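Local coordinates for protein beta-galactosidase BgaB (PDB 5VYM) that hydrolyses terminal beta-D-galactose from galactooligosaccharides, favouring beta-1,4-linked galactose, and is represented here by its trimerisation domain, at residues A41-A45 with G46-D50; N30-H33 with D34-W38; D216-K219 with L220-Y224. All blocks are in the same frame, centred on the assembly; numbering follows the deposited sequence.

Interaction 1 of 3, residues A41-A45 with G46-D50; sequences AFLDA and GSRAD
F42 and L43 end their helix by handing their carbonyls to the turn that follows, S47 N bonding F42 O at 3.1 Å and G46 N bonding L43 O at 3.2 Å, the paired bonds of a Schellman motif. G46 takes the left-handed conformation (phi 82°), where a CB would clash with the carbonyl oxygen of A45. The chain then runs back past F42, whose ring has S47 O near its edge, 3.3 Å from CD1, and A49 CB at 3.9 Å from CG. Cutting F42 back to an alanine is likely to open a gap beside A49 and take away one of the side chains that V221 of the second subunit packs on, A45 remaining. On the other flank L43 turns CG anti to its backbone N (chi1 -174°), and its CD1 meets R48 CB and CG, both at 3.7 Å. R48 runs on, extended as far as NE, to a salt bridge with D50, NH1 to OD1 2.7 Å in the guanidinium plane, while D50 OD2 is held by Y61 OH and S5 N. S47 OG bonds A227 N of the second subunit. The turn joins helix 31-44 to strand 50-53, and F42 and A49 lean on T7 of strand 7-11.

Interaction 2 of 3, residues N30-H33 with D34-W38; sequences NHWH and DVRDW
N30 O receives D34 N at 3.0 Å and so begins the backbone bonding of helix 31-44. The side chain of N30 is the N-cap: its OD1 accepts from H33 N at 3.1 Å, a nearly straight bond whose donor stands above the amide's carbonyl plane. N30 ND2 hovers 3.3 Å above the plane of the H33 ring, over its centre.

H31 O takes V35 N, and the imidazole of H31 crosses V35 at a slant, CE1 lying 3.5 Å from CG2. This ring is held through both nitrogens, ND1 on the carbonyl of P67 and NE2 on the backbone NH of S12, while F11 lies against it with parallel planes. H31 thus ties the start of the helix to the end of strand 7-11 and the loop beyond strand 63-66, in a parallel beta-alpha-beta unit where helix 31-44 leads from strand 7-11 to its neighbour, strand 50-53.

W32 sets CG anti to its N (chi1 179°), which carries the indole forward along the helix, toward V35 and R36. R36 CG rides over the face of its five-membered ring, 3.9 Å from the centroid, and CZ3 touches V35 CG1. F11 meets the indole edge-to-face.

H33 receives the far end of that arginine. Bent at chi3, R36 lays its guanidinium flat on the imidazole, planes 5° apart and centres 4.2 Å apart, on the face opposite N30 ND2. The imidazole is thereby sandwiched between amide and guanidinium, and H33 O accepts from D37 N.

Interaction 3 of 3, residues D216-K219 with L220-Y224; sequences DLTK and LVRAY
T218 O and R222 N make a 2.9 Å hydrogen bond, one of four i to i+4 bonds running between 216-219 and 220-224. D216 O takes L220 N, L217 O takes V221 N, and K219 O takes A223 N at 3.0 Å. The helix widens toward its end, with a pi-type turn over 221-224, though Y224 N still reaches L220 O. V221 CG2 also rests on the backbone of the preceding turn, 3.3 Å from L217 O.

The side-chain contact belongs to T218 and R222, which run side by side in the same direction. T218 points its methyl CG2 over one face of the guanidinium, 3.7 Å from R222 NH2. With chi1 at -51°, its OG1 sits beside the backbone N and is tied back to V214 O, one turn earlier, which fixes chi1 and so where CG2 points. R222 bends at chi3, and its NH2 makes a weak hydrogen bond to D44 O of the second subunit. That carbonyl lies at the end of a helix, so the positive charge probably suits the partial negative charge there.

Apolar contacts divide the helix into two flanks. V221 and L217 pack on F42 and A41 of the second subunit. L220 faces its own chain, meeting V195 of strand 193-200 together with L154 and L212. Further on, A223 CB sits 3.7 Å above the plane of the Y224 ring, displaced toward its rim; the OH of that tyrosine bonds D149 OD2.

This is the pattern of an amphipathic interface helix: one flank rests on the chain's own antiparallel sheet, another packs against helix 31-44 of the second subunit.

From the N terminus the chain reaches interaction 2 first, at the start of helix 31-44, then interaction 1 at its far end, centres 14 Å apart, and interaction 3 much later, on helix 214-225. The three follow in series, neither nesting nor crossing; each spans consecutive residues, and only interaction 1 is a turn, reversing the chain into strand 50-53. Interactions 1 and 2 lie beside the parallel sheet, interaction 3 beside the antiparallel one, its centre 52 to 53 Å from theirs across the chain. In the two-chain assembly of this crystal these surfaces come together: helix 214-225 of each subunit packs on helix 31-44 of the other, joining the two parts of the fold between chains.

Interaction 1 of 3, residues A41-A45 with G46-D50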
ATOM      1  N   ALA B  41      12.110  14.233  22.428  1.00 48.57           N
ATOM      2  CA  ALA B  41      10.673  14.488  22.490  1.00 43.43           C
ATOM      3  C   ALA B  41       9.942  13.333  23.163  1.00 46.56           C
ATOM      4  O   ALA B  41       9.088  13.544  24.034  1.00 56.68           O
ATOM      5  CB  ALA B  41      10.119  14.733  21.087  1.00 43.79           C
ATOM      6  N   PHE B  42      10.267  12.098  22.773  1.00 48.53           N
ATOM      7  CA  PHE B  42       9.656  10.941  23.419  1.00 49.66           C
ATOM      8  C   PHE B  42      10.089  10.830  24.874  1.00 50.30           C
ATOM      9  O   PHE B  42       9.302  10.412  25.731  1.00 51.42           O
ATOM     10  CB  PHE B  42      10.005   9.663  22.657  1.00 36.91           C
ATOM     11  CG  PHE B  42       9.015   9.312  21.579  1.00 46.38           C
ATOM     12  CD1 PHE B  42       7.836   8.654  21.895  1.00 40.24           C
ATOM     13  CD2 PHE B  42       9.264   9.630  20.254  1.00 36.72           C
ATOM     14  CE1 PHE B  42       6.923   8.328  20.910  1.00 36.99           C
ATOM     15  CE2 PHE B  42       8.356   9.307  19.266  1.00 36.68           C
ATOM     16  CZ  PHE B  42       7.183   8.656  19.593  1.00 40.97           C
ATOM     17  N   LEU B  43      11.333  11.206  25.171  1.00 48.85           N
ATOM     18  CA  LEU B  43      11.805  11.181  26.551  1.00 45.60           C
ATOM     19  C   LEU B  43      11.082  12.225  27.394  1.00 49.86           C
ATOM     20  O   LEU B  43      10.637  11.935  28.511  1.00 62.20           O
ATOM     21  CB  LEU B  43      13.318  11.404  26.588  1.00 47.73           C
ATOM     22  CG  LEU B  43      14.002  11.260  27.945  1.00 45.29           C
ATOM     23  CD1 LEU B  43      13.888   9.830  28.447  1.00 46.53           C
ATOM     24  CD2 LEU B  43      15.458  11.684  27.852  1.00 44.27           C
ATOM     25  N   ASP B  44      10.947  13.447  26.871  1.00 45.85           N
ATOM     26  CA  ASP B  44      10.289  14.514  27.618  1.00 50.26           C
ATOM     27  C   ASP B  44       8.801  14.259  27.815  1.00 52.67           C
ATOM     28  O   ASP B  44       8.205  14.835  28.732  1.00 55.40           O
ATOM     29  CB  ASP B  44      10.491  15.858  26.914  1.00 47.00           C
ATOM     30  CG  ASP B  44      11.926  16.346  26.981  1.00 59.76           C
ATOM     31  OD1 ASP B  44      12.783  15.618  27.526  1.00 65.78           O
ATOM     32  OD2 ASP B  44      12.198  17.463  26.490  1.00 59.11           O
ATOM     33  N   ALA B  45       8.188  13.419  26.985  1.00 44.63           N
ATOM     34  CA  ALA B  45       6.770  13.111  27.099  1.00 42.13           C
ATOM     35  C   ALA B  45       6.494  11.925  28.014  1.00 44.71           C
ATOM     36  O   ALA B  45       5.344  11.485  28.106  1.00 56.99           O
ATOM     37  CB  ALA B  45       6.174  12.849  25.713  1.00 33.51           C
ATOM     38  N   GLY B  46       7.515  11.398  28.686  1.00 41.91           N
ATOM     39  CA  GLY B  46       7.331  10.294  29.605  1.00 42.05           C
ATOM     40  C   GLY B  46       7.269   8.922  28.973  1.00 54.64           C
ATOM     41  O   GLY B  46       6.985   7.948  29.680  1.00 58.29           O
ATOM     42  N   SER B  47       7.523   8.809  27.667  1.00 53.80           N
ATOM     43  CA  SER B  47       7.496   7.528  26.954  1.00 50.37           C
ATOM     44  C   SER B  47       8.784   7.427  26.140  1.00 47.76           C
ATOM     45  O   SER B  47       8.782   7.645  24.926  1.00 52.02           O
ATOM     46  CB  SER B  47       6.252   7.415  26.074  1.00 56.15           C
ATOM     47  OG  SER B  47       5.070   7.461  26.854  1.00 69.99           O
ATOM     48  N   ARG B  48       9.881   7.097  26.818  1.00 40.29           N
ATOM     49  CA  ARG B  48      11.179   7.025  26.160  1.00 37.79           C
ATOM     50  C   ARG B  48      11.172   5.965  25.067  1.00 42.26           C
ATOM     51  O   ARG B  48      10.762   4.822  25.292  1.00 37.65           O
ATOM     52  CB  ARG B  48      12.276   6.718  27.177  1.00 40.53           C
ATOM     53  CG  ARG B  48      13.663   6.623  26.561  1.00 46.43           C
ATOM     54  CD  ARG B  48      14.631   5.864  27.452  1.00 61.78           C
ATOM     55  NE  ARG B  48      15.947   5.736  26.829  1.00 76.91           N
ATOM     56  CZ  ARG B  48      16.276   4.782  25.964  1.00 74.41           C
ATOM     57  NH1 ARG B  48      15.384   3.864  25.614  1.00 70.50           N
ATOM     58  NH2 ARG B  48      17.497   4.746  25.447  1.00 63.87           N
ATOM     59  N   ALA B  49      11.634   6.349  23.883  1.00 40.68           N
ATOM     60  CA  ALA B  49      11.729   5.452  22.744  1.00 39.41           C
ATOM     61  C   ALA B  49      13.164   4.976  22.565  1.00 43.07           C
ATOM     62  O   ALA B  49      14.118   5.653  22.960  1.00 49.32           O
ATOM     63  CB  ALA B  49      11.250   6.143  21.465  1.00 31.99           C
ATOM     64  N   ASP B  50      13.308   3.796  21.971  1.00 40.09           N
ATOM     65  CA  ASP B  50      14.614   3.264  21.619  1.00 35.02           C
ATOM     66  C   ASP B  50      15.017   3.746  20.233  1.00 37.76           C
ATOM     67  O   ASP B  50      14.171   4.046  19.387  1.00 45.99           O
ATOM     68  CB  ASP B  50      14.613   1.735  21.648  1.00 33.64           C
ATOM     69  CG  ASP B  50      14.238   1.176  23.003  1.00 46.97           C
ATOM     70  OD1 ASP B  50      14.547   1.823  24.025  1.00 58.05           O
ATOM     71  OD2 ASP B  50      13.635   0.082  23.044  1.00 49.87           O
TER

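Interaction 2 of 3, residues N30-H33 with D34-W38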
ATOM      1  N   ASN B  30      18.952  16.937   8.318  1.00 47.00           N
ATOM      2  CA  ASN B  30      19.982  16.207   9.051  1.00 41.89           C
ATOM      3  C   ASN B  30      19.319  14.998   9.694  1.00 43.47           C
ATOM      4  O   ASN B  30      18.479  15.152  10.587  1.00 45.31           O
ATOM      5  CB  ASN B  30      20.649  17.098  10.100  1.00 41.82           C
ATOM      6  CG  ASN B  30      21.905  16.478  10.685  1.00 49.97           C
ATOM      7  OD1 ASN B  30      21.920  15.307  11.065  1.00 46.26           O
ATOM      8  ND2 ASN B  30      22.973  17.266  10.757  1.00 57.02           N
ATOM      9  N   HIS B  31      19.698  13.799   9.246  1.00 37.96           N
ATOM     10  CA  HIS B  31      19.021  12.592   9.713  1.00 40.36           C
ATOM     11  C   HIS B  31      19.259  12.361  11.201  1.00 35.98           C
ATOM     12  O   HIS B  31      18.307  12.213  11.976  1.00 31.61           O
ATOM     13  CB  HIS B  31      19.477  11.379   8.903  1.00 37.70           C
ATOM     14  CG  HIS B  31      18.944  10.080   9.421  1.00 39.83           C
ATOM     15  ND1 HIS B  31      17.642   9.929   9.847  1.00 38.22           N
ATOM     16  CD2 HIS B  31      19.537   8.875   9.588  1.00 38.46           C
ATOM     17  CE1 HIS B  31      17.456   8.685  10.253  1.00 39.69           C
ATOM     18  NE2 HIS B  31      18.591   8.025  10.107  1.00 39.71           N
ATOM     19  N   TRP B  32      20.527  12.328  11.620  1.00 33.69           N
ATOM     20  CA  TRP B  32      20.822  12.013  13.014  1.00 38.44           C
ATOM     21  C   TRP B  32      20.322  13.099  13.959  1.00 33.29           C
ATOM     22  O   TRP B  32      19.890  12.791  15.076  1.00 43.29           O
ATOM     23  CB  TRP B  32      22.322  11.794  13.215  1.00 39.32           C
ATOM     24  CG  TRP B  32      22.660  11.496  14.641  1.00 39.52           C
ATOM     25  CD1 TRP B  32      23.341  12.300  15.508  1.00 37.88           C
ATOM     26  CD2 TRP B  32      22.304  10.320  15.376  1.00 39.05           C
ATOM     27  NE1 TRP B  32      23.443  11.689  16.735  1.00 41.44           N
ATOM     28  CE2 TRP B  32      22.814  10.473  16.681  1.00 38.58           C
ATOM     29  CE3 TRP B  32      21.608   9.150  15.056  1.00 47.73           C
ATOM     30  CZ2 TRP B  32      22.651   9.501  17.664  1.00 40.53           C
ATOM     31  CZ3 TRP B  32      21.448   8.185  16.034  1.00 48.37           C
ATOM     32  CH2 TRP B  32      21.967   8.368  17.322  1.00 44.05           C
ATOM     33  N   HIS B  33      20.377  14.364  13.539  1.00 27.19           N
ATOM     34  CA  HIS B  33      19.816  15.425  14.367  1.00 38.14           C
ATOM     35  C   HIS B  33      18.306  15.287  14.491  1.00 43.27           C
ATOM     36  O   HIS B  33      17.738  15.601  15.543  1.00 40.00           O
ATOM     37  CB  HIS B  33      20.185  16.796  13.799  1.00 34.85           C
ATOM     38  CG  HIS B  33      21.615  17.177  14.023  1.00 45.11           C
ATOM     39  ND1 HIS B  33      22.093  18.446  13.785  1.00 47.14           N
ATOM     40  CD2 HIS B  33      22.671  16.453  14.466  1.00 47.11           C
ATOM     41  CE1 HIS B  33      23.383  18.490  14.072  1.00 44.39           C
ATOM     42  NE2 HIS B  33      23.758  17.294  14.487  1.00 46.67           N
ATOM     43  N   ASP B  34      17.641  14.811  13.435  1.00 44.61           N
ATOM     44  CA  ASP B  34      16.209  14.555  13.524  1.00 39.66           C
ATOM     45  C   ASP B  34      15.926  13.382  14.456  1.00 41.38           C
ATOM     46  O   ASP B  34      14.928  13.389  15.187  1.00 40.76           O
ATOM     47  CB  ASP B  34      15.638  14.294  12.129  1.00 41.67           C
ATOM     48  CG  ASP B  34      14.195  14.746  11.991  1.00 52.88           C
ATOM     49  OD1 ASP B  34      13.629  15.261  12.979  1.00 61.96           O
ATOM     50  OD2 ASP B  34      13.626  14.588  10.890  1.00 54.48           O
ATOM     51  N   VAL B  35      16.804  12.376  14.454  1.00 35.81           N
ATOM     52  CA  VAL B  35      16.651  11.244  15.364  1.00 38.48           C
ATOM     53  C   VAL B  35      16.787  11.699  16.812  1.00 39.69           C
ATOM     54  O   VAL B  35      16.003  11.295  17.680  1.00 34.31           O
ATOM     55  CB  VAL B  35      17.669  10.142  15.020  1.00 36.11           C
ATOM     56  CG1 VAL B  35      17.666   9.059  16.089  1.00 32.34           C
ATOM     57  CG2 VAL B  35      17.367   9.547  13.654  1.00 32.72           C
ATOM     58  N   ARG B  36      17.781  12.545  17.098  1.00 36.49           N
ATOM     59  CA  ARG B  36      17.980  13.015  18.467  1.00 40.48           C
ATOM     60  C   ARG B  36      16.798  13.851  18.944  1.00 44.07           C
ATOM     61  O   ARG B  36      16.366  13.725  20.096  1.00 43.08           O
ATOM     62  CB  ARG B  36      19.275  13.823  18.571  1.00 40.23           C
ATOM     63  CG  ARG B  36      20.535  13.043  18.249  1.00 44.32           C
ATOM     64  CD  ARG B  36      21.781  13.843  18.600  1.00 43.97           C
ATOM     65  NE  ARG B  36      21.727  15.206  18.079  1.00 43.01           N
ATOM     66  CZ  ARG B  36      22.772  16.027  18.029  1.00 38.21           C
ATOM     67  NH1 ARG B  36      23.958  15.621  18.460  1.00 37.45           N
ATOM     68  NH2 ARG B  36      22.635  17.252  17.542  1.00 42.72           N
ATOM     69  N   ASP B  37      16.267  14.714  18.074  1.00 37.74           N
ATOM     70  CA  ASP B  37      15.126  15.539  18.456  1.00 45.23           C
ATOM     71  C   ASP B  37      13.910  14.682  18.787  1.00 43.95           C
ATOM     72  O   ASP B  37      13.209  14.939  19.772  1.00 42.31           O
ATOM     73  CB  ASP B  37      14.799  16.534  17.343  1.00 55.13           C
ATOM     74  CG  ASP B  37      15.816  17.656  17.246  1.00 53.64           C
ATOM     75  OD1 ASP B  37      16.752  17.686  18.073  1.00 53.47           O
ATOM     76  OD2 ASP B  37      15.677  18.509  16.344  1.00 54.60           O
ATOM     77  N   TRP B  38      13.645  13.654  17.976  1.00 41.71           N
ATOM     78  CA  TRP B  38      12.543  12.749  18.282  1.00 35.98           C
ATOM     79  C   TRP B  38      12.814  11.944  19.546  1.00 41.71           C
ATOM     80  O   TRP B  38      11.877  11.632  20.291  1.00 37.12           O
ATOM     81  CB  TRP B  38      12.281  11.815  17.101  1.00 33.26           C
ATOM     82  CG  TRP B  38      11.446  12.431  16.017  1.00 39.84           C
ATOM     83  CD1 TRP B  38      11.891  13.137  14.937  1.00 35.37           C
ATOM     84  CD2 TRP B  38      10.017  12.392  15.910  1.00 36.95           C
ATOM     85  NE1 TRP B  38      10.829  13.539  14.163  1.00 37.68           N
ATOM     86  CE2 TRP B  38       9.667  13.095  14.739  1.00 38.71           C
ATOM     87  CE3 TRP B  38       9.001  11.832  16.690  1.00 41.18           C
ATOM     88  CZ2 TRP B  38       8.344  13.252  14.330  1.00 42.33           C
ATOM     89  CZ3 TRP B  38       7.687  11.989  16.282  1.00 43.98           C
ATOM     90  CH2 TRP B  38       7.371  12.693  15.113  1.00 41.59           C
TER

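Interaction 3 of 3, residues D216-K219 with L220-Y224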
ATOM      1  N   ASP B 216     -10.600 -26.204 -14.785  1.00 38.98           N
ATOM      2  CA  ASP B 216      -9.440 -25.920 -13.946  1.00 43.19           C
ATOM      3  C   ASP B 216      -9.771 -24.885 -12.876  1.00 42.67           C
ATOM      4  O   ASP B 216      -9.245 -24.952 -11.758  1.00 42.07           O
ATOM      5  CB  ASP B 216      -8.267 -25.447 -14.805  1.00 50.61           C
ATOM      6  CG  ASP B 216      -7.742 -26.532 -15.727  1.00 55.79           C
ATOM      7  OD1 ASP B 216      -7.888 -27.725 -15.387  1.00 50.40           O
ATOM      8  OD2 ASP B 216      -7.181 -26.193 -16.791  1.00 54.45           O
ATOM      9  N   LEU B 217     -10.637 -23.922 -13.197  1.00 38.50           N
ATOM     10  CA  LEU B 217     -11.026 -22.925 -12.206  1.00 33.99           C
ATOM     11  C   LEU B 217     -11.821 -23.553 -11.070  1.00 38.68           C
ATOM     12  O   LEU B 217     -11.757 -23.074  -9.932  1.00 39.49           O
ATOM     13  CB  LEU B 217     -11.829 -21.808 -12.871  1.00 36.84           C
ATOM     14  CG  LEU B 217     -12.044 -20.525 -12.069  1.00 41.02           C
ATOM     15  CD1 LEU B 217     -10.709 -19.936 -11.644  1.00 48.03           C
ATOM     16  CD2 LEU B 217     -12.836 -19.525 -12.892  1.00 45.70           C
ATOM     17  N   THR B 218     -12.574 -24.618 -11.357  1.00 37.63           N
ATOM     18  CA  THR B 218     -13.273 -25.337 -10.296  1.00 37.24           C
ATOM     19  C   THR B 218     -12.284 -26.010  -9.351  1.00 39.32           C
ATOM     20  O   THR B 218     -12.514 -26.058  -8.136  1.00 39.05           O
ATOM     21  CB  THR B 218     -14.226 -26.371 -10.898  1.00 37.18           C
ATOM     22  OG1 THR B 218     -15.051 -25.745 -11.889  1.00 40.89           O
ATOM     23  CG2 THR B 218     -15.118 -26.966  -9.819  1.00 38.77           C
ATOM     24  N   LYS B 219     -11.179 -26.533  -9.892  1.00 34.77           N
ATOM     25  CA  LYS B 219     -10.126 -27.091  -9.049  1.00 39.59           C
ATOM     26  C   LYS B 219      -9.598 -26.049  -8.071  1.00 44.07           C
ATOM     27  O   LYS B 219      -9.428 -26.328  -6.878  1.00 51.76           O
ATOM     28  CB  LYS B 219      -8.985 -27.625  -9.915  1.00 45.80           C
ATOM     29  CG  LYS B 219      -9.234 -28.978 -10.556  1.00 54.17           C
ATOM     30  CD  LYS B 219      -7.958 -29.483 -11.215  1.00 62.28           C
ATOM     31  CE  LYS B 219      -8.068 -30.940 -11.625  1.00 70.39           C
ATOM     32  NZ  LYS B 219      -6.749 -31.479 -12.066  1.00 76.81           N
ATOM     33  N   LEU B 220      -9.331 -24.839  -8.566  1.00 43.58           N
ATOM     34  CA  LEU B 220      -8.818 -23.773  -7.712  1.00 43.91           C
ATOM     35  C   LEU B 220      -9.815 -23.426  -6.612  1.00 43.37           C
ATOM     36  O   LEU B 220      -9.440 -23.281  -5.443  1.00 41.78           O
ATOM     37  CB  LEU B 220      -8.496 -22.543  -8.564  1.00 40.50           C
ATOM     38  CG  LEU B 220      -7.692 -21.382  -7.972  1.00 41.13           C
ATOM     39  CD1 LEU B 220      -7.016 -20.610  -9.094  1.00 35.34           C
ATOM     40  CD2 LEU B 220      -8.563 -20.445  -7.145  1.00 32.77           C
ATOM     41  N   VAL B 221     -11.091 -23.283  -6.973  1.00 41.06           N
ATOM     42  CA  VAL B 221     -12.104 -22.895  -5.995  1.00 41.82           C
ATOM     43  C   VAL B 221     -12.243 -23.966  -4.921  1.00 45.04           C
ATOM     44  O   VAL B 221     -12.270 -23.669  -3.721  1.00 47.19           O
ATOM     45  CB  VAL B 221     -13.447 -22.618  -6.692  1.00 35.56           C
ATOM     46  CG1 VAL B 221     -14.544 -22.409  -5.663  1.00 33.46           C
ATOM     47  CG2 VAL B 221     -13.331 -21.405  -7.602  1.00 29.93           C
ATOM     48  N   ARG B 222     -12.325 -25.230  -5.340  1.00 41.50           N
ATOM     49  CA  ARG B 222     -12.544 -26.313  -4.387  1.00 45.33           C
ATOM     50  C   ARG B 222     -11.358 -26.483  -3.446  1.00 44.74           C
ATOM     51  O   ARG B 222     -11.537 -26.861  -2.283  1.00 49.23           O
ATOM     52  CB  ARG B 222     -12.830 -27.611  -5.142  1.00 39.30           C
ATOM     53  CG  ARG B 222     -13.352 -28.746  -4.282  1.00 57.52           C
ATOM     54  CD  ARG B 222     -13.778 -29.910  -5.159  1.00 74.64           C
ATOM     55  NE  ARG B 222     -14.956 -29.587  -5.958  1.00 79.55           N
ATOM     56  CZ  ARG B 222     -15.247 -30.155  -7.124  1.00 77.35           C
ATOM     57  NH1 ARG B 222     -14.434 -31.067  -7.639  1.00 79.22           N
ATOM     58  NH2 ARG B 222     -16.344 -29.804  -7.781  1.00 69.68           N
ATOM     59  N   ALA B 223     -10.146 -26.190  -3.921  1.00 40.93           N
ATOM     60  CA  ALA B 223      -8.956 -26.358  -3.093  1.00 44.03           C
ATOM     61  C   ALA B 223      -8.803 -25.237  -2.069  1.00 47.49           C
ATOM     62  O   ALA B 223      -8.371 -25.486  -0.938  1.00 44.13           O
ATOM     63  CB  ALA B 223      -7.709 -26.437  -3.977  1.00 34.37           C
ATOM     64  N   TYR B 224      -9.150 -24.005  -2.435  1.00 47.38           N
ATOM     65  CA  TYR B 224      -8.837 -22.851  -1.602  1.00 42.39           C
ATOM     66  C   TYR B 224     -10.034 -21.987  -1.230  1.00 40.16           C
ATOM     67  O   TYR B 224     -10.019 -21.380  -0.157  1.00 48.18           O
ATOM     68  CB  TYR B 224      -7.794 -21.960  -2.298  1.00 39.03           C
ATOM     69  CG  TYR B 224      -6.505 -22.673  -2.644  1.00 41.03           C
ATOM     70  CD1 TYR B 224      -5.586 -23.002  -1.658  1.00 44.74           C
ATOM     71  CD2 TYR B 224      -6.201 -23.003  -3.960  1.00 40.52           C
ATOM     72  CE1 TYR B 224      -4.406 -23.649  -1.969  1.00 47.07           C
ATOM     73  CE2 TYR B 224      -5.022 -23.647  -4.280  1.00 43.40           C
ATOM     74  CZ  TYR B 224      -4.128 -23.968  -3.281  1.00 49.07           C
ATOM     75  OH  TYR B 224      -2.953 -24.610  -3.596  1.00 54.72           O
TER